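Local coordinates for putative hemin ABC transport system, membrane protein (PDB 5B57) that probably forms the membrane-spanning permease subunit of an ABC transporter that imports heme into Burkholderia cenocepacia, at residues A[76-80]-A[81-85]; A[132-135]-A[136-140]; A[246-249]-A[250-254]; A[274-278]-A[279-283]; A[300-304]-A[305-309]. One frame throughout, in Å; residues are numbered along the deposited sequence.

Overall arrangement
All five contacts are local, each lying on a turn, a helix end or a kink of the FecCD-type permease. Interactions 2, 3 and 5 lie near the middle of the chain; 3 and 5 touch, C251 packing on A300, V248 on C304 and V252 on L301, which joins helix 242-260 to helix 283-305. Interactions 4 and 5 are buried; 1, 2 and 3 are partly buried, and 3 also meets a detergent tail. Interactions 1 and 4 lie farthest apart, centres about 54 Å from each other on opposite sides of the chain's centre; one starts a helix, the other ends one against another protein. In interaction 2 a backbone amide donates to a side-chain carboxylate.

Interaction 1. Residues A[76-80]-A[81-85]; sequences YRIPL and AEAWA
Apolar packing between I78 and the first turn of helix 80-87 carries most of the side-chain contact. The CG1 arm of I78 is anti to the backbone N (chi1 180°), which swings it across the helix start, and I78 CG1 comes 3.5 Å from E82 CB, the two side chains crossing at a slant. The other branch, I78 CG2, lies 3.9 Å from the methyl A83 CB. P79 works differently: its ring lies alongside the E82 side chain and points the same way, so that P79 CD and E82 CG are 3.8 Å apart over the aliphatic part of the glutamate.

P79 occupies the N-cap position, and I78, just before it, meets A83, the fourth residue of the helix; this pairing is a hydrophobic staple, which folds the incoming loop back onto the helix. A proline has no polar side chain for a capping box, and E82 meets this loop through its CB and CG. Its negative charge near the helix N-terminus would probably be favourable there.

Backbone hydrogen bonds form the second group. A83 N donates to P79 O at 2.9 Å, while W84 N reaches L80 O at 2.8 Å. The next bond of the series runs from A85 N to A81 O, also at 2.9 Å. On the bundle side, A83 packs on C72 of helix 54-72 and L100 of helix 94-128, and L80 lies on V68 and C72.

Interaction 2. Residues A[132-135]-A[136-140]; sequences PLAD and PGLVG
The carboxylate of D135 is the flat group here, with the puckered ring of P136 beside it, and the two side chains cross at about a right angle. At the carboxylate's edge, D135 OD1 is met on its anti side by G137 N at 2.8 Å, with the donor 16° out of the carboxylate plane and an N-H...O angle of 154°. Being next in the chain, P136 lies beside the same group, P136 CD 3.3 Å from D135 CG, while P136 N, which has no hydrogen to give, merely lies near OD1. Having CG anti to the backbone N (chi1 -171°) turns the carboxylate along the chain toward the amide two residues on.

A side-chain oxygen of aspartate bonded to the amide of residue i+2 is an Asx turn. With proline at i+1 and a backbone bond from i+3 back to i, residues 135-138 form an Asx-Pro turn, although that second bond, from L138 N to D135 O at 3.4 Å, is weak. One step further, G140 N donates to G137 O at 3.0 Å, and G140 stands at the N-cap of helix 141-154, so successive tight turns lead the loop after helix 94-128 into the next helix.

The apolar side of the turn is formed by L138, whose side chain folds back under the D135 backbone: L138 CG is 3.4 Å from D135 O, and L138 CD1 lies 4.4 Å from A134 CB. P136 packs on T121 and V298, placing the turn between helices 94-128 and 283-305. A134 O receives a weak bond from Q126 NE2, and P132 packs on an aromatic side chain of another protein chain.

Interaction 3. Residues A[246-249]-A[250-254]; sequences AAVA and PCVAL. With DMU (decyl-beta-D-maltopyranoside), chain E.
Around P250 the packing is knob-like: its ring sits among A246, A247, V248 and A249 of the preceding turn. P250 CD, the ring carbon carried on the proline nitrogen, lies 3.1 Å from A246 O, so the proline fills the space where an amide hydrogen would normally meet the A246 carbonyl. C251 leans back in the same direction, its SG 3.7 Å from A247 O.

Helical bonding resumes with V252 N to V248 O at 3.0 Å and A253 N to A249 O at 2.7 Å. Between the ring and these bonds, C251 N stands 3.7 Å from A247 O, too far for the usual helical bond. A helix interrupted at a proline but continuing on both sides is a proline kink, and this one bends helix 242-260 in a span predicted to cross the membrane.

Apolar side-chain contact follows one face of the helix. V248 and V252, one turn apart, lie side by side and point the same way. With V252 CG1 anti to the backbone N (chi1 -180°), the other branch is turned back along the helix, and V252 CG2 lies 4.0 Å from V248 CG1; these valines face helix 283-305, where they meet C304 and L301.

The bound decyl maltoside packs its alkyl tail on another part of the helix: A249 CB is 3.5 Å from its C28, and A253 CB 4.0 Å from its C37. The detergent is also hydrogen-bonded to D102 OD1.

Interaction 4. Residues A[274-278]-A[279-283]; sequences TEALH and LGVPV
A276 and V281 meet where the chain doubles back, and this is the close-packed part of the contact. V281 N donates to A276 O at 3.2 Å from above the carbonyl plane, and A276 CB faces V281 CB at 4.1 Å. G280 N bonds to L277 O at 3.1 Å, lying 70° out of that carbonyl's plane. With G280 at positive phi (97°), the two bonds make a Schellman motif at the end of helix 273-278, and the A276–V281 pair is its usual apolar contact. L279 N completes the helical bonding with E275 O.

Packing thins beyond V281. P282, on the surface, centres an inverse gamma turn closed by a weak bond from V283 N to V281 O; the chain comes back to the helix at V283, whose CG1 is 3.9 Å from L277 CB.

On the H278 side another protein takes over. CG anti to the carbonyl carbon (chi1 -75°) carries the imidazole back along the helix, T274 O lying 3.3 Å above one ring face, offset toward its rim, while H278 NE2 is hydrogen-bonded to an acidic side chain of another protein chain. E275, L279 and V281 also pack on another protein chain, consistent with the coupling region of FecCD-type permeases on their ATPase.

Interaction 5. Residues A[300-304]-A[305-309]; sequences ALVSC and AGIIG
L301 O is gripped by two amides at the end of helix 283-305. A305 N donates to it at 2.9 Å with a bent N-H...O angle of 133°, and C304 N shares the same oxygen at 3.1 Å. V302 O takes one bond, from G306 N at 3.1 Å, which approaches from above the carbonyl plane. There the helix stops: G306 has positive phi and turns the chain into an extended run.

G306 O lies against the valine that precedes this turn, 3.3 Å from V302 CG1. The same methyl, placed anti to the backbone N (chi1 -166°), also reaches I307 CD1 at 4.1 Å, so one branch of V302 covers both the turn and its exit. A305 CB packs near the shared acceptor, 3.4 Å from L301 O.

S303 OG is hydrogen-bonded to G299 O and P170 O. The backbone of A305 also bonds to S236, and G309 O has a weak bond with T364 OG1. Around the turn, A300, L301 and C304 face helix 242-260, L301, C304 and A305 pack on helix 94-128, A300 and S303 lie against helix 168-188, and I308 touches L360 and T364 of helix 360-378.

Interaction 1. Residues A[76-80]-A[81-85]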
loop_
_atom_site.group_PDB
_atom_site.type_symbol
_atom_site.label_atom_id
_atom_site.label_comp_id
_atom_site.label_asym_id
_atom_site.label_seq_id
_atom_site.Cartn_x
_atom_site.Cartn_y
_atom_site.Cartn_z
ATOM N N TYR A 76 43.684 18.240 -8.071
ATOM C CA TYR A 76 45.010 18.635 -7.559
ATOM C C TYR A 76 45.510 17.535 -6.621
ATOM O O TYR A 76 44.927 17.323 -5.553
ATOM C CB TYR A 76 44.899 19.983 -6.826
ATOM C CG TYR A 76 46.155 20.531 -6.149
ATOM C CD1 TYR A 76 47.111 21.222 -6.878
ATOM C CD2 TYR A 76 46.365 20.393 -4.769
ATOM C CE1 TYR A 76 48.257 21.731 -6.268
ATOM C CE2 TYR A 76 47.517 20.904 -4.150
ATOM C CZ TYR A 76 48.455 21.572 -4.913
ATOM O OH TYR A 76 49.600 22.093 -4.356
ATOM N N ARG A 77 46.574 16.823 -7.014
ATOM C CA ARG A 77 47.029 15.663 -6.242
ATOM C C ARG A 77 48.135 16.062 -5.272
ATOM O O ARG A 77 49.137 16.661 -5.665
ATOM C CB ARG A 77 47.528 14.537 -7.150
ATOM C CG ARG A 77 46.597 14.174 -8.272
ATOM C CD ARG A 77 45.199 14.123 -7.752
ATOM N NE ARG A 77 44.254 13.602 -8.728
ATOM C CZ ARG A 77 43.581 12.466 -8.563
ATOM N NH1 ARG A 77 43.752 11.741 -7.457
ATOM N NH2 ARG A 77 42.724 12.064 -9.495
ATOM N N ILE A 78 47.965 15.710 -4.007
ATOM C CA ILE A 78 48.924 16.137 -3.002
ATOM C C ILE A 78 48.924 15.119 -1.869
ATOM O O ILE A 78 47.855 14.642 -1.468
ATOM C CB ILE A 78 48.606 17.564 -2.532
ATOM C CG1 ILE A 78 49.603 18.004 -1.474
ATOM C CG2 ILE A 78 47.159 17.714 -2.043
ATOM C CD1 ILE A 78 49.724 19.468 -1.432
ATOM N N PRO A 79 50.079 14.705 -1.354
ATOM C CA PRO A 79 50.069 13.689 -0.300
ATOM C C PRO A 79 49.586 14.286 1.011
ATOM O O PRO A 79 49.533 15.505 1.188
ATOM C CB PRO A 79 51.532 13.238 -0.213
ATOM C CG PRO A 79 52.183 13.759 -1.454
ATOM C CD PRO A 79 51.443 14.978 -1.846
ATOM N N LEU A 80 49.204 13.394 1.927
ATOM C CA LEU A 80 48.753 13.831 3.245
ATOM C C LEU A 80 49.750 14.791 3.892
ATOM O O LEU A 80 49.351 15.792 4.500
ATOM C CB LEU A 80 48.520 12.613 4.137
ATOM C CG LEU A 80 47.461 11.614 3.695
ATOM C CD1 LEU A 80 47.423 10.427 4.672
ATOM C CD2 LEU A 80 46.084 12.286 3.549
ATOM N N ALA A 81 51.049 14.502 3.771
ATOM C CA ALA A 81 52.065 15.355 4.385
ATOM C C ALA A 81 52.016 16.778 3.828
ATOM O O ALA A 81 51.847 17.748 4.577
ATOM C CB ALA A 81 53.453 14.742 4.178
ATOM N N GLU A 82 52.177 16.920 2.507
ATOM C CA GLU A 82 52.222 18.251 1.906
ATOM C C GLU A 82 50.909 18.990 2.086
ATOM O O GLU A 82 50.906 20.223 2.200
ATOM C CB GLU A 82 52.561 18.158 0.421
ATOM C CG GLU A 82 53.768 17.312 0.096
ATOM C CD GLU A 82 54.475 17.801 -1.149
ATOM O OE1 GLU A 82 54.200 18.950 -1.587
ATOM O OE2 GLU A 82 55.311 17.040 -1.690
ATOM N N ALA A 83 49.788 18.258 2.089
ATOM C CA ALA A 83 48.471 18.874 2.245
ATOM C C ALA A 83 48.236 19.332 3.674
ATOM O O ALA A 83 47.663 20.404 3.903
ATOM C CB ALA A 83 47.371 17.901 1.828
ATOM N N TRP A 84 48.623 18.514 4.653
ATOM C CA TRP A 84 48.659 19.007 6.022
ATOM C C TRP A 84 49.461 20.294 6.108
ATOM O O TRP A 84 48.926 21.346 6.479
ATOM C CB TRP A 84 49.251 17.964 6.944
ATOM C CG TRP A 84 49.137 18.397 8.352
ATOM C CD1 TRP A 84 50.110 18.954 9.129
ATOM C CD2 TRP A 84 47.960 18.336 9.158
ATOM N NE1 TRP A 84 49.612 19.223 10.382
ATOM C CE2 TRP A 84 48.294 18.851 10.424
ATOM C CE3 TRP A 84 46.659 17.877 8.936
ATOM C CZ2 TRP A 84 47.374 18.927 11.461
ATOM C CZ3 TRP A 84 45.746 17.947 9.969
ATOM C CH2 TRP A 84 46.107 18.469 11.215
ATOM N N ALA A 85 50.754 20.224 5.745
ATOM C CA ALA A 85 51.628 21.401 5.778
ATOM C C ALA A 85 50.972 22.639 5.164
ATOM O O ALA A 85 51.037 23.725 5.745
ATOM C CB ALA A 85 52.938 21.095 5.062
#

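Interaction 2. Residues A[132-135]-A[136-140]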
loop_
_atom_site.group_PDB
_atom_site.type_symbol
_atom_site.label_atom_id
_atom_site.label_comp_id
_atom_site.label_asym_id
_atom_site.label_seq_id
_atom_site.Cartn_x
_atom_site.Cartn_y
_atom_site.Cartn_z
ATOM N N PRO A 132 9.505 2.195 5.001
ATOM C CA PRO A 132 10.895 2.410 4.569
ATOM C C PRO A 132 11.045 3.040 3.189
ATOM O O PRO A 132 12.149 3.437 2.835
ATOM C CB PRO A 132 11.459 0.991 4.576
ATOM C CG PRO A 132 10.249 0.152 4.296
ATOM C CD PRO A 132 9.196 0.771 5.137
ATOM N N LEU A 133 9.994 3.136 2.389
ATOM C CA LEU A 133 10.068 3.734 1.058
ATOM C C LEU A 133 9.723 5.214 1.022
ATOM O O LEU A 133 9.689 5.782 -0.060
ATOM C CB LEU A 133 9.124 3.020 0.083
ATOM C CG LEU A 133 9.540 1.688 -0.509
ATOM C CD1 LEU A 133 8.436 1.251 -1.448
ATOM C CD2 LEU A 133 10.866 1.838 -1.233
ATOM N N ALA A 134 9.433 5.856 2.138
ATOM C CA ALA A 134 9.241 7.296 2.065
ATOM C C ALA A 134 10.589 7.964 1.795
ATOM O O ALA A 134 11.544 7.772 2.548
ATOM C CB ALA A 134 8.600 7.819 3.351
ATOM N N ASP A 135 10.684 8.713 0.694
ATOM C CA ASP A 135 11.852 9.529 0.381
ATOM C C ASP A 135 11.635 10.966 0.847
ATOM O O ASP A 135 10.493 11.450 0.878
ATOM C CB ASP A 135 12.142 9.532 -1.126
ATOM C CG ASP A 135 13.479 10.200 -1.484
ATOM O OD1 ASP A 135 13.516 11.446 -1.611
ATOM O OD2 ASP A 135 14.496 9.484 -1.650
ATOM N N PRO A 136 12.710 11.667 1.229
ATOM C CA PRO A 136 12.563 13.065 1.654
ATOM C C PRO A 136 11.954 13.957 0.602
ATOM O O PRO A 136 11.483 15.047 0.933
ATOM C CB PRO A 136 14.002 13.485 1.953
ATOM C CG PRO A 136 14.656 12.248 2.389
ATOM C CD PRO A 136 14.037 11.131 1.582
ATOM N N GLY A 137 11.942 13.526 -0.656
ATOM C CA GLY A 137 11.412 14.364 -1.723
ATOM C C GLY A 137 9.951 14.690 -1.534
ATOM O O GLY A 137 9.557 15.862 -1.584
ATOM N N LEU A 138 9.139 13.655 -1.270
ATOM C CA LEU A 138 7.679 13.662 -1.204
ATOM C C LEU A 138 7.029 14.884 -0.554
ATOM O O LEU A 138 5.852 15.181 -0.811
ATOM C CB LEU A 138 7.207 12.424 -0.445
ATOM C CG LEU A 138 7.641 11.050 -0.906
ATOM C CD1 LEU A 138 6.933 10.026 -0.036
ATOM C CD2 LEU A 138 7.295 10.863 -2.377
ATOM N N VAL A 139 7.774 15.565 0.323
ATOM C CA VAL A 139 7.261 16.759 0.993
ATOM C C VAL A 139 6.746 17.767 -0.027
ATOM O O VAL A 139 5.673 18.356 0.141
ATOM C CB VAL A 139 8.356 17.371 1.889
ATOM C CG1 VAL A 139 7.820 18.587 2.627
ATOM C CG2 VAL A 139 8.880 16.329 2.862
ATOM N N GLY A 140 7.510 17.978 -1.092
ATOM C CA GLY A 140 7.172 18.901 -2.153
ATOM C C GLY A 140 8.418 19.635 -2.582
ATOM O O GLY A 140 8.495 20.184 -3.676
#

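Interaction 3. Residues A[246-249]-A[250-254]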
loop_
_atom_site.group_PDB
_atom_site.type_symbol
_atom_site.label_atom_id
_atom_site.label_comp_id
_atom_site.label_asym_id
_atom_site.label_seq_id
_atom_site.Cartn_x
_atom_site.Cartn_y
_atom_site.Cartn_z
ATOM N N ALA A 246 27.945 28.908 4.047
ATOM C CA ALA A 246 27.548 29.732 5.186
ATOM C C ALA A 246 26.042 29.783 5.369
ATOM O O ALA A 246 25.556 29.939 6.495
ATOM C CB ALA A 246 28.047 31.165 5.004
ATOM N N ALA A 247 25.297 29.749 4.271
ATOM C CA ALA A 247 23.850 29.791 4.334
ATOM C C ALA A 247 23.224 28.402 4.378
ATOM O O ALA A 247 22.284 28.168 5.143
ATOM C CB ALA A 247 23.307 30.570 3.138
ATOM N N VAL A 248 23.764 27.461 3.594
ATOM C CA VAL A 248 23.180 26.121 3.486
ATOM C C VAL A 248 23.319 25.345 4.799
ATOM O O VAL A 248 22.360 24.731 5.285
ATOM C CB VAL A 248 23.826 25.367 2.315
ATOM C CG1 VAL A 248 23.390 23.906 2.299
ATOM C CG2 VAL A 248 23.472 26.052 1.033
ATOM N N ALA A 249 24.526 25.345 5.377
ATOM C CA ALA A 249 24.848 24.578 6.571
ATOM C C ALA A 249 23.896 24.866 7.733
ATOM O O ALA A 249 23.314 23.916 8.276
ATOM C CB ALA A 249 26.307 24.826 6.983
ATOM N N PRO A 250 23.698 26.124 8.166
ATOM C CA PRO A 250 22.772 26.353 9.297
ATOM C C PRO A 250 21.357 25.875 9.038
ATOM O O PRO A 250 20.712 25.338 9.952
ATOM C CB PRO A 250 22.830 27.873 9.508
ATOM C CG PRO A 250 23.470 28.421 8.297
ATOM C CD PRO A 250 24.403 27.366 7.804
ATOM N N CYS A 251 20.851 26.047 7.817
ATOM C CA CYS A 251 19.598 25.401 7.446
ATOM C C CYS A 251 19.637 23.907 7.747
ATOM O O CYS A 251 18.810 23.387 8.504
ATOM C CB CYS A 251 19.315 25.639 5.969
ATOM S SG CYS A 251 18.689 27.267 5.619
ATOM N N VAL A 252 20.591 23.195 7.149
ATOM C CA VAL A 252 20.677 21.749 7.348
ATOM C C VAL A 252 20.844 21.426 8.821
ATOM O O VAL A 252 20.222 20.492 9.336
ATOM C CB VAL A 252 21.822 21.154 6.506
ATOM C CG1 VAL A 252 21.917 19.646 6.694
ATOM C CG2 VAL A 252 21.666 21.533 5.015
ATOM N N ALA A 253 21.659 22.204 9.537
ATOM C CA ALA A 253 21.824 21.915 10.961
ATOM C C ALA A 253 20.547 22.222 11.734
ATOM O O ALA A 253 20.198 21.494 12.671
ATOM C CB ALA A 253 23.010 22.682 11.538
ATOM N N LEU A 254 19.814 23.272 11.340
ATOM C CA LEU A 254 18.592 23.585 12.076
ATOM C C LEU A 254 17.487 22.561 11.790
ATOM O O LEU A 254 16.822 22.084 12.720
ATOM C CB LEU A 254 18.130 25.010 11.780
ATOM C CG LEU A 254 16.749 25.301 12.373
ATOM C CD1 LEU A 254 16.787 25.602 13.868
ATOM C CD2 LEU A 254 16.043 26.406 11.638
HETATM C C1 DMU E . 31.847 30.364 6.767
HETATM C C2 DMU E . 32.731 31.002 5.729
HETATM C C3 DMU E . 34.193 30.610 5.975
HETATM C C4 DMU E . 34.344 29.065 6.091
HETATM O O5 DMU E . 33.407 28.552 7.072
HETATM C C6 DMU E . 32.038 28.861 6.719
HETATM O O7 DMU E . 35.002 31.102 4.905
HETATM O O16 DMU E . 31.140 28.249 7.643
HETATM C C18 DMU E . 30.488 27.116 7.065
HETATM C C19 DMU E . 30.800 25.889 7.901
HETATM C C22 DMU E . 30.306 24.627 7.220
HETATM C C25 DMU E . 30.214 23.472 8.216
HETATM C C28 DMU E . 28.868 22.752 8.101
HETATM C C31 DMU E . 28.220 22.545 9.478
HETATM C C34 DMU E . 27.719 21.102 9.638
HETATM C C37 DMU E . 26.498 21.030 10.572
HETATM C C40 DMU E . 25.708 19.724 10.363
HETATM C C43 DMU E . 26.175 18.639 11.315
HETATM O O49 DMU E . 30.472 30.692 6.513
HETATM O O55 DMU E . 32.586 32.429 5.759
HETATM C C57 DMU E . 35.771 28.658 6.491
HETATM O O61 DMU E . 36.654 28.831 5.370
HETATM C C5 DMU E . 35.865 33.387 4.840
HETATM C C7 DMU E . 35.904 33.584 3.326
HETATM C C8 DMU E . 37.109 32.878 2.706
HETATM C C9 DMU E . 37.190 31.438 3.171
HETATM O O1 DMU E . 37.303 31.403 4.597
HETATM C C10 DMU E . 36.124 31.913 5.242
HETATM O O2 DMU E . 37.003 32.910 1.268
HETATM O O3 DMU E . 34.582 33.814 5.341
HETATM O O4 DMU E . 35.979 34.989 3.039
HETATM C C11 DMU E . 38.390 30.747 2.552
HETATM O O6 DMU E . 39.167 31.712 1.810
#

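Interaction 4. Residues A[274-278]-A[279-283]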
loop_
_atom_site.group_PDB
_atom_site.type_symbol
_atom_site.label_atom_id
_atom_site.label_comp_id
_atom_site.label_asym_id
_atom_site.label_seq_id
_atom_site.Cartn_x
_atom_site.Cartn_y
_atom_site.Cartn_z
ATOM N N THR A 274 -2.685 5.784 16.013
ATOM C CA THR A 274 -3.626 5.860 17.130
ATOM C C THR A 274 -2.973 5.376 18.417
ATOM O O THR A 274 -3.198 5.945 19.493
ATOM C CB THR A 274 -4.893 5.045 16.848
ATOM O OG1 THR A 274 -5.722 5.737 15.909
ATOM C CG2 THR A 274 -5.681 4.899 18.104
ATOM N N GLU A 275 -2.167 4.322 18.320
ATOM C CA GLU A 275 -1.383 3.863 19.457
ATOM C C GLU A 275 -0.537 4.994 20.035
ATOM O O GLU A 275 -0.507 5.202 21.259
ATOM C CB GLU A 275 -0.493 2.689 19.040
ATOM C CG GLU A 275 -1.185 1.344 19.059
ATOM C CD GLU A 275 -1.806 1.001 17.728
ATOM O OE1 GLU A 275 -1.638 1.788 16.778
ATOM O OE2 GLU A 275 -2.457 -0.057 17.626
ATOM N N ALA A 276 0.160 5.732 19.172
ATOM C CA ALA A 276 1.005 6.815 19.664
ATOM C C ALA A 276 0.173 7.933 20.291
ATOM O O ALA A 276 0.565 8.488 21.325
ATOM C CB ALA A 276 1.885 7.361 18.540
ATOM N N LEU A 277 -0.968 8.284 19.677
ATOM C CA LEU A 277 -1.868 9.289 20.246
ATOM C C LEU A 277 -2.302 8.910 21.659
ATOM O O LEU A 277 -2.437 9.777 22.539
ATOM C CB LEU A 277 -3.090 9.459 19.332
ATOM C CG LEU A 277 -4.271 10.386 19.652
ATOM C CD1 LEU A 277 -5.083 10.556 18.393
ATOM C CD2 LEU A 277 -5.190 9.871 20.734
ATOM N N HIS A 278 -2.528 7.610 21.889
ATOM C CA HIS A 278 -2.890 7.117 23.214
ATOM C C HIS A 278 -1.744 7.248 24.210
ATOM O O HIS A 278 -1.986 7.353 25.416
ATOM C CB HIS A 278 -3.342 5.667 23.112
ATOM C CG HIS A 278 -4.706 5.503 22.526
ATOM N ND1 HIS A 278 -5.104 4.352 21.885
ATOM C CD2 HIS A 278 -5.766 6.343 22.486
ATOM C CE1 HIS A 278 -6.352 4.492 21.467
ATOM N NE2 HIS A 278 -6.776 5.693 21.820
ATOM N N LEU A 279 -0.496 7.215 23.731
ATOM C CA LEU A 279 0.694 7.455 24.542
ATOM C C LEU A 279 0.955 8.938 24.807
ATOM O O LEU A 279 1.912 9.261 25.525
ATOM C CB LEU A 279 1.922 6.828 23.864
ATOM C CG LEU A 279 2.029 5.303 23.969
ATOM C CD1 LEU A 279 3.091 4.723 23.039
ATOM C CD2 LEU A 279 2.273 4.854 25.421
ATOM N N GLY A 280 0.135 9.854 24.255
ATOM C CA GLY A 280 0.294 11.288 24.456
ATOM C C GLY A 280 1.045 12.053 23.363
ATOM O O GLY A 280 1.174 13.285 23.469
ATOM N N VAL A 281 1.555 11.366 22.341
ATOM C CA VAL A 281 2.253 11.989 21.221
ATOM C C VAL A 281 1.241 12.841 20.471
ATOM O O VAL A 281 0.189 12.323 20.073
ATOM C CB VAL A 281 2.876 10.937 20.286
ATOM C CG1 VAL A 281 3.505 11.587 19.059
ATOM C CG2 VAL A 281 3.907 10.115 21.011
ATOM N N PRO A 282 1.487 14.091 20.281
ATOM C CA PRO A 282 0.573 14.952 19.491
ATOM C C PRO A 282 0.773 14.775 17.994
ATOM O O PRO A 282 1.297 15.641 17.308
ATOM C CB PRO A 282 0.969 16.357 19.941
ATOM C CG PRO A 282 2.406 16.218 20.260
ATOM C CD PRO A 282 2.564 14.871 20.902
ATOM N N VAL A 283 0.316 13.627 17.477
ATOM C CA VAL A 283 0.753 13.171 16.153
ATOM C C VAL A 283 0.462 14.182 15.040
ATOM O O VAL A 283 1.161 14.177 14.019
ATOM C CB VAL A 283 0.164 11.781 15.842
ATOM C CG1 VAL A 283 -0.525 11.217 17.060
ATOM C CG2 VAL A 283 -0.766 11.815 14.642
#

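Interaction 5. Residues A[300-304]-A[305-309]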
loop_
_atom_site.group_PDB
_atom_site.type_symbol
_atom_site.label_atom_id
_atom_site.label_comp_id
_atom_site.label_asym_id
_atom_site.label_seq_id
_atom_site.Cartn_x
_atom_site.Cartn_y
_atom_site.Cartn_z
ATOM N N ALA A 300 17.427 23.513 1.371
ATOM C CA ALA A 300 18.767 24.071 1.355
ATOM C C ALA A 300 19.700 23.262 0.471
ATOM O O ALA A 300 20.558 23.839 -0.201
ATOM C CB ALA A 300 19.315 24.142 2.775
ATOM N N LEU A 301 19.548 21.937 0.438
ATOM C CA LEU A 301 20.556 21.093 -0.207
ATOM C C LEU A 301 20.361 21.016 -1.712
ATOM O O LEU A 301 21.318 21.167 -2.479
ATOM C CB LEU A 301 20.520 19.694 0.388
ATOM C CG LEU A 301 21.107 19.719 1.784
ATOM C CD1 LEU A 301 20.819 18.422 2.552
ATOM C CD2 LEU A 301 22.588 19.979 1.625
ATOM N N VAL A 302 19.133 20.738 -2.146
ATOM C CA VAL A 302 18.825 20.750 -3.567
ATOM C C VAL A 302 19.200 22.091 -4.166
ATOM O O VAL A 302 19.542 22.164 -5.345
ATOM C CB VAL A 302 17.337 20.418 -3.776
ATOM C CG1 VAL A 302 17.058 20.090 -5.222
ATOM C CG2 VAL A 302 16.970 19.245 -2.931
ATOM N N SER A 303 19.187 23.160 -3.356
ATOM C CA SER A 303 19.441 24.510 -3.859
ATOM C C SER A 303 20.831 24.655 -4.429
ATOM O O SER A 303 21.052 25.481 -5.327
ATOM C CB SER A 303 19.265 25.546 -2.753
ATOM O OG SER A 303 17.893 25.871 -2.594
ATOM N N CYS A 304 21.784 23.886 -3.933
ATOM C CA CYS A 304 23.140 24.068 -4.383
ATOM C C CYS A 304 23.808 22.770 -4.784
ATOM O O CYS A 304 24.998 22.783 -5.121
ATOM C CB CYS A 304 23.949 24.759 -3.297
ATOM S SG CYS A 304 23.886 23.813 -1.807
ATOM N N ALA A 305 23.082 21.656 -4.777
ATOM C CA ALA A 305 23.600 20.402 -5.296
ATOM C C ALA A 305 22.834 19.861 -6.487
ATOM O O ALA A 305 23.397 19.058 -7.241
ATOM C CB ALA A 305 23.598 19.319 -4.206
ATOM N N GLY A 306 21.576 20.250 -6.668
ATOM C CA GLY A 306 20.776 19.734 -7.754
ATOM C C GLY A 306 20.025 18.495 -7.326
ATOM O O GLY A 306 19.733 18.329 -6.148
ATOM N N ILE A 307 19.717 17.601 -8.255
ATOM C CA ILE A 307 18.893 16.446 -7.917
ATOM C C ILE A 307 19.800 15.250 -7.637
ATOM O O ILE A 307 20.520 14.770 -8.521
ATOM C CB ILE A 307 17.874 16.124 -9.026
ATOM C CG1 ILE A 307 17.006 17.332 -9.366
ATOM C CG2 ILE A 307 16.962 15.071 -8.540
ATOM C CD1 ILE A 307 15.929 17.637 -8.325
ATOM N N ILE A 308 19.779 14.796 -6.397
ATOM C CA ILE A 308 20.453 13.579 -5.975
ATOM C C ILE A 308 19.469 13.120 -4.939
ATOM O O ILE A 308 19.123 13.943 -4.097
ATOM C CB ILE A 308 21.839 13.868 -5.363
ATOM C CG1 ILE A 308 22.689 14.797 -6.246
ATOM C CG2 ILE A 308 22.566 12.591 -5.105
ATOM C CD1 ILE A 308 23.268 15.998 -5.502
ATOM N N GLY A 309 18.990 11.876 -4.932
ATOM C CA GLY A 309 19.490 10.752 -5.683
ATOM C C GLY A 309 19.723 9.556 -4.742
ATOM O O GLY A 309 20.867 9.256 -4.429
#